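Local structure of citrate lyase (Yersinia pestis, 3QLL) at residues Thr202-Ala207 and Thr242-Asp247; Lys253-Pro258 and Ser262-Leu267; Gly127-Tyr132 and Arg149-Ala154; Leu104-Asn109 and His121-Cys126; Glu174-Ala179 and Ala184-Gly189. The protein is a putative citrate lyase beta subunit similar to CitE and probably acts as a magnesium-dependent lyase. One frame throughout, in Å; residues are numbered along the deposited sequence.

Contact 1 (Thr202-Ala207 and Thr242-Asp247); sequences TWEPLA and TLRASD
W203 and R244 meet flat against each other. The guanidinium of R244 lies over one face of the indole with the two planes 8° apart, a parallel cation-pi stack in which CZ sits 3.9 Å from the centroid of the five-membered ring of W203. Farther back, CB of R244 rests over the six-membered ring, 3.6 Å from its centroid, as a CH-pi contact; between them CB and the guanidinium lie over both rings on that one face. W203 reaches across because its CG stands anti to the backbone N (chi1 -168°); a bend at chi3 of R244 lays the guanidinium down on the ring. CH2 of W203 also comes obliquely to 3.5 Å from the backbone N of A245 and 4.2 Å from its CB. E204 adds a looser electrostatic attraction: its OE2 lies near the guanidinium plane but 4.1 Å from NH1 of R244, too far for a salt bridge, and NH2 makes a long, weak ion pair with E204 of a second subunit. F248 meets the W203 ring edge-to-face. The start of helix 203-220 is thus joined to helix 235-248, segments running nearly parallel on the outside of the barrel, where P205 packs on F248 of a third subunit.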
# COMPACT_ATOMS: atom_id res chain seq x y z
N THR A 202 -15.89 -3.77 4.13
CA THR A 202 -15.68 -2.52 4.83
C THR A 202 -14.43 -1.73 4.36
O THR A 202 -13.56 -2.27 3.66
CB THR A 202 -15.63 -2.73 6.31
OG1 THR A 202 -14.62 -3.70 6.64
CG2 THR A 202 -17.05 -3.21 6.77
N TRP A 203 -14.47 -0.42 4.60
CA TRP A 203 -13.42 0.52 4.23
C TRP A 203 -11.95 0.07 4.48
O TRP A 203 -11.12 0.14 3.57
CB TRP A 203 -13.64 1.88 4.89
CG TRP A 203 -12.73 2.92 4.28
CD1 TRP A 203 -11.49 3.32 4.75
CD2 TRP A 203 -12.96 3.69 3.08
NE1 TRP A 203 -10.96 4.29 3.91
CE2 TRP A 203 -11.83 4.53 2.89
CE3 TRP A 203 -14.02 3.76 2.17
CZ2 TRP A 203 -11.74 5.43 1.81
CZ3 TRP A 203 -13.92 4.66 1.07
CH2 TRP A 203 -12.79 5.48 0.92
N GLU A 204 -11.67 -0.33 5.72
CA GLU A 204 -10.31 -0.55 6.20
C GLU A 204 -9.57 -1.66 5.44
O GLU A 204 -8.47 -1.42 4.93
CB GLU A 204 -10.27 -0.78 7.75
CG GLU A 204 -10.75 0.45 8.56
CD GLU A 204 -12.28 0.42 8.90
OE1 GLU A 204 -13.02 -0.41 8.30
OE2 GLU A 204 -12.73 1.19 9.79
N PRO A 205 -10.21 -2.84 5.27
CA PRO A 205 -9.51 -3.91 4.53
C PRO A 205 -9.23 -3.58 3.07
O PRO A 205 -8.43 -4.32 2.47
CB PRO A 205 -10.51 -5.09 4.61
CG PRO A 205 -11.30 -4.82 5.78
CD PRO A 205 -11.47 -3.33 5.85
N LEU A 206 -9.92 -2.59 2.52
CA LEU A 206 -9.83 -2.19 1.14
C LEU A 206 -9.11 -0.83 0.94
O LEU A 206 -8.94 -0.39 -0.20
CB LEU A 206 -11.24 -2.14 0.49
CG LEU A 206 -12.01 -3.47 0.40
CD1 LEU A 206 -13.40 -3.31 -0.11
CD2 LEU A 206 -11.20 -4.52 -0.45
N ALA A 207 -8.68 -0.21 2.03
CA ALA A 207 -8.10 1.12 1.95
C ALA A 207 -6.84 1.16 1.09
O ALA A 207 -6.64 2.10 0.32
CB ALA A 207 -7.81 1.65 3.35
N THR A 242 -18.95 7.97 0.96
CA THR A 242 -18.79 8.95 -0.10
C THR A 242 -17.76 10.05 0.26
O THR A 242 -16.86 10.37 -0.53
CB THR A 242 -20.16 9.61 -0.46
OG1 THR A 242 -21.12 8.57 -0.71
CG2 THR A 242 -20.07 10.48 -1.68
N LEU A 243 -17.85 10.56 1.48
CA LEU A 243 -16.91 11.54 1.99
C LEU A 243 -15.47 11.01 2.09
O LEU A 243 -14.51 11.69 1.72
CB LEU A 243 -17.38 12.03 3.36
CG LEU A 243 -18.48 13.08 3.32
CD1 LEU A 243 -19.02 13.37 4.74
CD2 LEU A 243 -18.05 14.35 2.59
N ARG A 244 -15.33 9.80 2.63
CA ARG A 244 -14.03 9.12 2.70
C ARG A 244 -13.42 8.98 1.31
O ARG A 244 -12.22 9.20 1.12
CB ARG A 244 -14.15 7.73 3.34
CG ARG A 244 -14.17 7.77 4.85
CD ARG A 244 -14.20 6.36 5.47
NE ARG A 244 -13.05 6.12 6.34
CZ ARG A 244 -13.00 5.20 7.30
NH1 ARG A 244 -14.03 4.39 7.50
NH2 ARG A 244 -11.91 5.07 8.05
N ALA A 245 -14.26 8.60 0.34
CA ALA A 245 -13.81 8.43 -1.05
C ALA A 245 -13.35 9.77 -1.63
O ALA A 245 -12.29 9.89 -2.28
CB ALA A 245 -14.89 7.83 -1.90
N SER A 246 -14.15 10.79 -1.35
CA SER A 246 -13.81 12.12 -1.80
C SER A 246 -12.47 12.56 -1.20
O SER A 246 -11.61 13.05 -1.91
CB SER A 246 -14.92 13.10 -1.44
OG SER A 246 -14.55 14.43 -1.71
N ASP A 247 -12.28 12.30 0.08
CA ASP A 247 -11.04 12.63 0.77
C ASP A 247 -9.85 11.87 0.21
O ASP A 247 -8.71 12.39 0.20
CB ASP A 247 -11.18 12.33 2.26
CG ASP A 247 -11.98 13.37 2.98
OD1 ASP A 247 -12.31 14.41 2.36
OD2 ASP A 247 -12.30 13.15 4.16

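Contact 2 (Lys253-Pro258 and Ser262-Leu267); sequences KAAIHP and STINTL
This is a small apolar contact between the last strand of the barrel, 252-255, and the helix that follows it, 261-267, with I264 as the side chain the helix sends to the strand. The strand and helix segments run antiparallel, at 168°, as expected when the chain leaves a strand and doubles back over it. The CD1 methyl of I264 does most of the touching. It lies 3.9 Å from CB of A255 and also rests against the backbone, 3.6 Å from O of A254. CG1 of I264 stands anti to its own carbonyl carbon (chi1 -72°), and the extended chi2 carries CD1 out to the strand. K253 crosses this isoleucine at about a right angle and meets CD1 with its CG, at 4.2 Å, and its backbone O; its NZ goes on to salt bridges with E241 and D226 and a hydrogen bond to O of A227. Within the helix, O of S262 accepts two bonds, from N and OG1 of T266, which arrive from opposite faces of the carbonyl plane. Adhesion therefore rests on van der Waals packing of one methyl against side-chain carbons and two backbone carbonyls, while the lysine's charge lies among carboxylates that would be expected to keep it protonated.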
# COMPACT_ATOMS: atom_id res chain seq x y z
N LYS A 253 -18.74 8.48 -7.58
CA LYS A 253 -19.09 7.23 -6.93
C LYS A 253 -20.28 6.56 -7.65
O LYS A 253 -21.25 7.22 -8.04
CB LYS A 253 -19.42 7.48 -5.45
CG LYS A 253 -19.79 6.26 -4.63
CD LYS A 253 -19.90 6.61 -3.13
CE LYS A 253 -20.23 5.38 -2.27
NZ LYS A 253 -19.13 4.38 -2.24
N ALA A 254 -20.18 5.24 -7.82
CA ALA A 254 -21.25 4.47 -8.45
C ALA A 254 -22.41 4.25 -7.51
O ALA A 254 -22.33 4.46 -6.28
CB ALA A 254 -20.72 3.13 -8.97
N ALA A 255 -23.50 3.74 -8.06
CA ALA A 255 -24.72 3.60 -7.29
C ALA A 255 -25.50 2.45 -7.88
O ALA A 255 -25.37 2.16 -9.06
CB ALA A 255 -25.53 4.91 -7.30
N ILE A 256 -26.35 1.83 -7.08
CA ILE A 256 -27.09 0.67 -7.55
C ILE A 256 -28.56 0.90 -7.29
O ILE A 256 -29.38 0.02 -7.54
CB ILE A 256 -26.61 -0.65 -6.86
CG1 ILE A 256 -26.08 -0.38 -5.45
CG2 ILE A 256 -25.51 -1.31 -7.68
CD1 ILE A 256 -27.14 -0.20 -4.41
N HIS A 257 -28.90 2.11 -6.86
CA HIS A 257 -30.30 2.51 -6.63
C HIS A 257 -30.44 4.03 -6.69
O HIS A 257 -29.62 4.75 -6.13
CB HIS A 257 -30.77 1.98 -5.27
CG HIS A 257 -32.24 2.10 -5.05
ND1 HIS A 257 -32.89 3.32 -5.01
CD2 HIS A 257 -33.20 1.16 -4.86
CE1 HIS A 257 -34.18 3.12 -4.81
NE2 HIS A 257 -34.39 1.82 -4.71
N PRO A 258 -31.47 4.53 -7.41
CA PRO A 258 -31.67 5.97 -7.63
C PRO A 258 -31.80 6.81 -6.34
O PRO A 258 -31.57 8.02 -6.37
CB PRO A 258 -32.98 6.02 -8.42
CG PRO A 258 -33.09 4.69 -9.09
CD PRO A 258 -32.47 3.71 -8.12
N SER A 262 -29.00 11.50 -5.16
CA SER A 262 -28.98 12.88 -4.68
C SER A 262 -27.90 13.05 -3.61
O SER A 262 -27.18 14.05 -3.59
CB SER A 262 -30.37 13.29 -4.14
OG SER A 262 -30.62 12.86 -2.82
N THR A 263 -27.78 12.07 -2.72
CA THR A 263 -26.72 12.09 -1.71
C THR A 263 -25.32 12.18 -2.33
O THR A 263 -24.50 13.02 -1.93
CB THR A 263 -26.79 10.83 -0.82
OG1 THR A 263 -28.06 10.79 -0.14
CG2 THR A 263 -25.70 10.85 0.21
N ILE A 264 -25.07 11.36 -3.35
CA ILE A 264 -23.78 11.31 -4.00
C ILE A 264 -23.52 12.63 -4.76
O ILE A 264 -22.42 13.19 -4.70
CB ILE A 264 -23.68 10.12 -4.96
CG1 ILE A 264 -23.58 8.80 -4.18
CG2 ILE A 264 -22.50 10.30 -5.90
CD1 ILE A 264 -23.72 7.54 -5.06
N ASN A 265 -24.52 13.10 -5.49
CA ASN A 265 -24.41 14.37 -6.19
C ASN A 265 -24.04 15.55 -5.31
O ASN A 265 -23.09 16.28 -5.59
CB ASN A 265 -25.71 14.68 -6.94
CG ASN A 265 -25.83 13.86 -8.20
OD1 ASN A 265 -24.85 13.27 -8.64
ND2 ASN A 265 -27.01 13.85 -8.80
N THR A 266 -24.78 15.68 -4.23
CA THR A 266 -24.58 16.77 -3.30
C THR A 266 -23.19 16.79 -2.69
O THR A 266 -22.55 17.84 -2.66
CB THR A 266 -25.61 16.73 -2.16
OG1 THR A 266 -26.93 16.73 -2.72
CG2 THR A 266 -25.42 17.91 -1.24
N LEU A 267 -22.73 15.62 -2.23
CA LEU A 267 -21.46 15.50 -1.51
C LEU A 267 -20.22 15.72 -2.43
O LEU A 267 -19.15 16.11 -1.95
CB LEU A 267 -21.37 14.13 -0.79
CG LEU A 267 -22.31 13.98 0.43
CD1 LEU A 267 -22.20 12.61 1.10
CD2 LEU A 267 -22.07 15.07 1.45

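Contact 3 (Gly127-Tyr132 and Arg149-Ala154); sequences GSLPDY and RLMMFA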
# COMPACT_ATOMS: atom_id res chain seq x y z
N GLY A 127 -24.19 -1.44 -35.21
CA GLY A 127 -23.69 -0.11 -35.49
C GLY A 127 -23.55 0.84 -34.31
O GLY A 127 -22.72 1.74 -34.34
N SER A 128 -24.36 0.63 -33.28
CA SER A 128 -24.63 1.67 -32.28
C SER A 128 -23.81 1.45 -31.01
O SER A 128 -23.80 0.37 -30.43
CB SER A 128 -26.12 1.75 -31.96
OG SER A 128 -26.87 2.03 -33.14
N LEU A 129 -23.18 2.52 -30.54
CA LEU A 129 -22.24 2.42 -29.44
C LEU A 129 -22.53 3.46 -28.36
O LEU A 129 -22.84 4.62 -28.67
CB LEU A 129 -20.80 2.56 -29.93
CG LEU A 129 -20.34 1.47 -30.91
CD1 LEU A 129 -19.06 1.89 -31.61
CD2 LEU A 129 -20.18 0.13 -30.22
N PRO A 130 -22.35 3.06 -27.09
CA PRO A 130 -22.57 3.99 -25.98
C PRO A 130 -21.44 4.99 -25.89
O PRO A 130 -20.40 4.77 -26.51
CB PRO A 130 -22.53 3.08 -24.75
CG PRO A 130 -21.55 2.00 -25.16
CD PRO A 130 -21.82 1.77 -26.64
N ASP A 131 -21.63 6.06 -25.15
CA ASP A 131 -20.55 7.00 -24.91
C ASP A 131 -19.43 6.38 -24.10
O ASP A 131 -18.27 6.73 -24.26
CB ASP A 131 -21.08 8.24 -24.20
CG ASP A 131 -22.28 8.83 -24.89
OD1 ASP A 131 -22.13 9.24 -26.05
OD2 ASP A 131 -23.38 8.82 -24.29
N TYR A 132 -19.79 5.48 -23.18
CA TYR A 132 -18.85 4.80 -22.31
C TYR A 132 -19.08 3.32 -22.38
O TYR A 132 -20.20 2.86 -22.17
CB TYR A 132 -18.98 5.27 -20.86
CG TYR A 132 -18.61 6.70 -20.65
CD1 TYR A 132 -17.28 7.12 -20.70
CD2 TYR A 132 -19.59 7.66 -20.43
CE1 TYR A 132 -16.95 8.45 -20.51
CE2 TYR A 132 -19.28 8.99 -20.24
CZ TYR A 132 -17.96 9.38 -20.28
OH TYR A 132 -17.66 10.71 -20.08
N ARG A 149 -9.10 -1.29 -29.97
CA ARG A 149 -8.97 -1.67 -31.39
C ARG A 149 -10.28 -2.20 -31.99
O ARG A 149 -10.59 -1.92 -33.14
CB ARG A 149 -7.85 -2.71 -31.58
CG ARG A 149 -6.44 -2.20 -31.37
CD ARG A 149 -5.56 -3.35 -30.90
NE ARG A 149 -4.22 -2.93 -30.57
CZ ARG A 149 -3.39 -3.62 -29.80
NH1 ARG A 149 -3.78 -4.79 -29.28
NH2 ARG A 149 -2.17 -3.15 -29.56
N LEU A 150 -11.06 -2.95 -31.21
CA LEU A 150 -12.33 -3.44 -31.71
C LEU A 150 -13.28 -2.33 -32.10
O LEU A 150 -14.01 -2.46 -33.07
CB LEU A 150 -13.00 -4.34 -30.68
CG LEU A 150 -12.32 -5.71 -30.63
CD1 LEU A 150 -12.95 -6.55 -29.52
CD2 LEU A 150 -12.32 -6.40 -32.01
N MSE A 151 -13.24 -1.23 -31.37
CA MSE A 151 -14.14 -0.14 -31.66
C MSE A 151 -13.53 1.06 -32.38
O MSE A 151 -14.15 2.12 -32.45
CB MSE A 151 -14.83 0.28 -30.37
CG MSE A 151 -15.86 -0.75 -29.97
SE MSE A 151 -16.59 -0.23 -28.33
CE MSE A 151 -14.92 -0.04 -27.36
N MSE A 152 -12.33 0.87 -32.93
CA MSE A 152 -11.66 1.93 -33.68
C MSE A 152 -12.48 2.26 -34.93
O MSE A 152 -12.55 3.43 -35.34
CB MSE A 152 -10.22 1.53 -34.04
N PHE A 153 -13.05 1.24 -35.56
CA PHE A 153 -14.09 1.46 -36.57
C PHE A 153 -15.48 1.46 -35.91
O PHE A 153 -15.68 0.78 -34.90
CB PHE A 153 -14.01 0.39 -37.66
N ALA A 154 -16.42 2.19 -36.51
CA ALA A 154 -17.69 2.53 -35.86
C ALA A 154 -17.49 3.41 -34.62
O ALA A 154 -16.53 4.18 -34.53
CB ALA A 154 -18.49 1.27 -35.50
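On the outside of the barrel, the loop that leads from helix 114-125 into strand 132-135 packs against the chain leaving helix 141-150, and L129 is the side chain that joins them. Its two methyls take different partners. CD2 meets the selenium of M151, a selenomethionine here, at 4.1 Å, while CD1 sits 4.0 Å from CB of A154 and 3.7 Å from the backbone C of the same residue, the last one modelled before a break in the chain. L129 has CG anti to its carbonyl carbon (chi1 -62°), which aims the branch at the other segment, and chi2 (165°) sets how the methyls are splayed between the two neighbours. M151, the first residue beyond the helix to leave helical backbone angles, crosses L129 obliquely, and a turn at chi3 (-54°) folds its terminal methyl back from the selenium. G127 contributes less: its O comes 4.4 Å from CB of A154. L129 also touches L123 of helix 114-125 and T158, and M151 rests on L160 of strand 159-164. The contact is apolar van der Waals packing, the selenium standing where methionine has its sulfur. Such packing sets few demands on direction, and it is buried on the M151 side while A154 lies at the surface.

Contact 4 (Leu104-Asn109 and His121-Cys126); sequences LALRIN and HALLEC
Apolar contact between methyl groups carries this pairing, and L123 stands at its centre. L123 and L106 reach toward each other tip to tip: CD2 of L106 lies 3.8 Å from CD1 of L123 and 3.9 Å from CD2 of L123, so one methyl of the strand residue faces both branches of the helix residue. I108 comes in obliquely, with its CG2 4.1 Å from CD1 of L123. The CD1 methyl of L123 is therefore shared between two residues that point the same way from alternate positions along the chain. L106 extends toward the helix with CG anti to the backbone N (chi1 176°). In I108 the CG1 branch takes the place between backbone N and carbonyl carbon (chi1 60°), leaving CG2 as the branch that touches the leucine. All three side chains are buried.

The fold is a (beta/alpha)8, or TIM, barrel, and the two segments belong to one of its beta-alpha-beta crossovers, strand 104-107, helix 114-125 and strand 132-135; the helix covers the outer surface of the sheet, and I91 of helix 83-91 also packs on L123.

Polar interactions involve neighbouring residues of the strand. R107, predicted to bind substrate, is turned away from the helix, and its NE forms a salt bridge with D73. Within the sheet, backbone hydrogen bonds to Y132 and V134 tie L106 into the neighbouring strand 132-135.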
# COMPACT_ATOMS: atom_id res chain seq x y z
N LEU A 104 -24.45 8.15 -21.83
CA LEU A 104 -24.90 6.80 -21.57
C LEU A 104 -23.71 5.86 -21.49
O LEU A 104 -22.78 5.94 -22.30
CB LEU A 104 -25.83 6.37 -22.69
CG LEU A 104 -26.56 5.05 -22.49
CD1 LEU A 104 -27.42 5.13 -21.24
CD2 LEU A 104 -27.42 4.76 -23.69
N ALA A 105 -23.74 4.95 -20.53
CA ALA A 105 -22.67 3.96 -20.39
C ALA A 105 -23.24 2.57 -20.59
O ALA A 105 -24.43 2.34 -20.36
CB ALA A 105 -21.99 4.07 -19.01
N LEU A 106 -22.41 1.66 -21.09
CA LEU A 106 -22.84 0.27 -21.18
C LEU A 106 -21.80 -0.66 -20.56
O LEU A 106 -20.71 -0.79 -21.07
CB LEU A 106 -23.07 -0.12 -22.65
CG LEU A 106 -23.44 -1.58 -22.95
CD1 LEU A 106 -24.84 -2.01 -22.44
CD2 LEU A 106 -23.31 -1.85 -24.44
N ARG A 107 -22.16 -1.36 -19.50
CA ARG A 107 -21.31 -2.41 -19.00
C ARG A 107 -21.65 -3.74 -19.64
O ARG A 107 -22.72 -4.35 -19.38
CB ARG A 107 -21.40 -2.53 -17.49
CG ARG A 107 -20.56 -3.70 -17.01
CD ARG A 107 -20.36 -3.66 -15.51
NE ARG A 107 -21.54 -4.16 -14.80
CZ ARG A 107 -21.58 -4.35 -13.48
NH1 ARG A 107 -20.54 -4.01 -12.72
NH2 ARG A 107 -22.68 -4.80 -12.92
N ILE A 108 -20.73 -4.22 -20.47
CA ILE A 108 -20.90 -5.54 -21.09
C ILE A 108 -20.38 -6.58 -20.14
O ILE A 108 -19.79 -6.27 -19.11
CB ILE A 108 -20.14 -5.63 -22.41
CG1 ILE A 108 -18.64 -5.41 -22.17
CG2 ILE A 108 -20.64 -4.60 -23.38
CD1 ILE A 108 -17.80 -5.52 -23.41
N ASN A 109 -20.61 -7.82 -20.49
CA ASN A 109 -20.04 -8.91 -19.73
C ASN A 109 -18.53 -9.07 -19.98
O ASN A 109 -17.96 -8.48 -20.91
CB ASN A 109 -20.78 -10.20 -20.04
CG ASN A 109 -22.24 -10.15 -19.58
OD1 ASN A 109 -22.54 -10.55 -18.45
ND2 ASN A 109 -23.15 -9.69 -20.46
N HIS A 121 -20.03 -8.77 -30.26
CA HIS A 121 -20.50 -9.09 -31.60
C HIS A 121 -21.73 -8.28 -31.96
O HIS A 121 -21.81 -7.65 -33.01
CB HIS A 121 -20.82 -10.58 -31.70
CG HIS A 121 -21.08 -11.03 -33.11
ND1 HIS A 121 -20.76 -10.25 -34.20
CD2 HIS A 121 -21.59 -12.18 -33.60
CE1 HIS A 121 -21.07 -10.91 -35.31
NE2 HIS A 121 -21.58 -12.08 -34.97
N ALA A 122 -22.72 -8.33 -31.08
CA ALA A 122 -23.93 -7.56 -31.29
C ALA A 122 -23.63 -6.06 -31.45
O ALA A 122 -24.13 -5.44 -32.39
CB ALA A 122 -24.91 -7.80 -30.15
N LEU A 123 -22.76 -5.52 -30.60
CA LEU A 123 -22.36 -4.12 -30.69
C LEU A 123 -21.75 -3.76 -32.05
O LEU A 123 -22.16 -2.78 -32.68
CB LEU A 123 -21.37 -3.74 -29.57
CG LEU A 123 -21.99 -3.49 -28.19
CD1 LEU A 123 -20.95 -3.12 -27.15
CD2 LEU A 123 -23.11 -2.45 -28.26
N LEU A 124 -20.84 -4.60 -32.53
CA LEU A 124 -20.12 -4.31 -33.76
C LEU A 124 -21.01 -4.42 -35.00
O LEU A 124 -20.73 -3.79 -36.03
CB LEU A 124 -18.91 -5.23 -33.87
CG LEU A 124 -17.89 -5.02 -32.76
CD1 LEU A 124 -16.85 -6.14 -32.83
CD2 LEU A 124 -17.23 -3.65 -32.87
N GLU A 125 -22.09 -5.20 -34.89
CA GLU A 125 -23.02 -5.41 -35.99
C GLU A 125 -24.03 -4.28 -36.15
O GLU A 125 -24.11 -3.66 -37.22
CB GLU A 125 -23.77 -6.73 -35.81
CG GLU A 125 -24.70 -7.07 -36.97
CD GLU A 125 -24.25 -8.31 -37.73
OE1 GLU A 125 -23.12 -8.78 -37.47
OE2 GLU A 125 -25.01 -8.78 -38.61
N CYS A 126 -24.86 -4.07 -35.13
CA CYS A 126 -25.97 -3.12 -35.24
C CYS A 126 -25.51 -1.67 -35.14
O CYS A 126 -26.33 -0.76 -34.96
CB CYS A 126 -27.06 -3.44 -34.21
SG CYS A 126 -28.71 -2.75 -34.56

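Contact 5 (Glu174-Ala179 and Ala184-Gly189); sequences ESIAAA and AGLIFG
L186, in the middle of strand 183-188, is met by I176 and A177 of the short helix 173-177. Coming along the strand, A184 and G185 lead up to it without touching the helix. L186 then points at the helix and carries the whole contact. Its CG stands anti to its carbonyl carbon (chi1 -68°), which aims the branch at the helix, and chi2 (174°) splits the two methyls between separate partners: CD1 to CB of A177 at 4.1 Å, and CD2 to CG2 of I176, also at 4.1 Å. I176 crosses the leucine obliquely, presenting the shorter of its two branches, and both helix residues lie buried over it.

This strand is the sixth in the order of the eight-stranded parallel barrel, and helix 173-177 lies on its outer surface beside helix 203-220, whose L213 also packs on L186. I187, next along, is held by backbone hydrogen bonds to G162 and I164 of the adjacent strand 159-164. F188 closes the strand, and G189 stands at the N-cap of helix 190-197, where the chain turns out of the barrel.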
# COMPACT_ATOMS: atom_id res chain seq x y z
N GLU A 174 -1.36 0.20 -12.41
CA GLU A 174 -0.55 1.22 -13.03
C GLU A 174 -0.52 1.04 -14.55
O GLU A 174 -0.70 1.99 -15.29
CB GLU A 174 0.88 1.24 -12.43
CG GLU A 174 0.86 1.62 -10.92
CD GLU A 174 0.35 0.49 -10.01
OE1 GLU A 174 0.38 -0.68 -10.45
OE2 GLU A 174 -0.09 0.76 -8.86
N SER A 175 -0.33 -0.19 -15.01
CA SER A 175 -0.27 -0.39 -16.45
C SER A 175 -1.65 -0.27 -17.13
O SER A 175 -1.69 0.13 -18.29
CB SER A 175 0.42 -1.72 -16.79
OG SER A 175 -0.37 -2.87 -16.59
N ILE A 176 -2.74 -0.68 -16.45
CA ILE A 176 -4.12 -0.51 -16.95
C ILE A 176 -4.52 0.97 -17.13
O ILE A 176 -5.18 1.33 -18.11
CB ILE A 176 -5.13 -1.22 -16.00
CG1 ILE A 176 -4.94 -2.72 -16.13
CG2 ILE A 176 -6.58 -0.77 -16.27
CD1 ILE A 176 -5.59 -3.55 -15.02
N ALA A 177 -4.21 1.79 -16.13
CA ALA A 177 -4.53 3.24 -16.15
C ALA A 177 -3.77 3.98 -17.25
O ALA A 177 -4.22 5.01 -17.72
CB ALA A 177 -4.27 3.88 -14.80
N ALA A 178 -2.67 3.39 -17.73
CA ALA A 178 -1.84 3.99 -18.75
C ALA A 178 -2.07 3.29 -20.11
O ALA A 178 -1.34 3.54 -21.10
CB ALA A 178 -0.36 3.92 -18.35
N ALA A 179 -3.08 2.42 -20.17
CA ALA A 179 -3.20 1.49 -21.32
C ALA A 179 -3.51 2.15 -22.68
O ALA A 179 -3.10 1.63 -23.71
CB ALA A 179 -4.27 0.42 -21.02
N ALA A 184 -11.13 6.58 -19.91
CA ALA A 184 -11.63 7.84 -19.36
C ALA A 184 -11.87 7.82 -17.85
O ALA A 184 -12.30 8.80 -17.28
CB ALA A 184 -12.93 8.25 -20.08
N GLY A 185 -11.55 6.71 -17.21
CA GLY A 185 -11.77 6.55 -15.79
C GLY A 185 -11.80 5.08 -15.38
O GLY A 185 -11.96 4.18 -16.21
N LEU A 186 -11.59 4.84 -14.09
CA LEU A 186 -11.66 3.51 -13.53
C LEU A 186 -12.65 3.46 -12.34
O LEU A 186 -12.59 4.31 -11.44
CB LEU A 186 -10.28 3.06 -13.09
CG LEU A 186 -9.25 2.81 -14.19
CD1 LEU A 186 -7.89 2.52 -13.57
CD2 LEU A 186 -9.70 1.63 -15.11
N ILE A 187 -13.49 2.44 -12.31
CA ILE A 187 -14.38 2.20 -11.21
C ILE A 187 -13.75 1.13 -10.28
O ILE A 187 -13.09 0.19 -10.74
CB ILE A 187 -15.77 1.70 -11.71
CG1 ILE A 187 -16.43 2.76 -12.59
CG2 ILE A 187 -16.68 1.35 -10.55
CD1 ILE A 187 -17.63 2.27 -13.35
N PHE A 188 -13.84 1.34 -8.96
CA PHE A 188 -13.41 0.34 -7.99
C PHE A 188 -14.52 -0.66 -7.80
O PHE A 188 -15.68 -0.29 -7.59
CB PHE A 188 -13.11 0.99 -6.65
CG PHE A 188 -12.53 0.05 -5.61
CD1 PHE A 188 -11.40 -0.70 -5.88
CD2 PHE A 188 -13.10 -0.03 -4.34
CE1 PHE A 188 -10.84 -1.54 -4.91
CE2 PHE A 188 -12.55 -0.88 -3.36
CZ PHE A 188 -11.42 -1.63 -3.65
N GLY A 189 -14.19 -1.94 -7.85
CA GLY A 189 -15.23 -2.93 -7.56
C GLY A 189 -15.01 -3.54 -6.18
O GLY A 189 -14.43 -4.64 -6.08

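How the contacts relate
From the N terminus, contact 4 comes first and closes the strand-to-helix half of its unit, bringing the far end of helix 114-125 back over strand 104-107. Contact 3 follows in series, joining the next loop to the end of helix 141-150; the two touch, with OD2 of D131 2.8 Å from N of L104 in a probable hydrogen bond. Contact 5 closes the turn into strand 183-188 and meets contact 3 where Y132 packs on A184. Contact 1 spans the longest loop and touches contact 5 through L206 and F188. Contact 2 closes last, beside contact 1 around T242 and K253. None nest or cross: contacts 4, 5 and 2 fix a helix to a barrel strand, contact 1 joins two outer helices, and contact 3 joins outer loops.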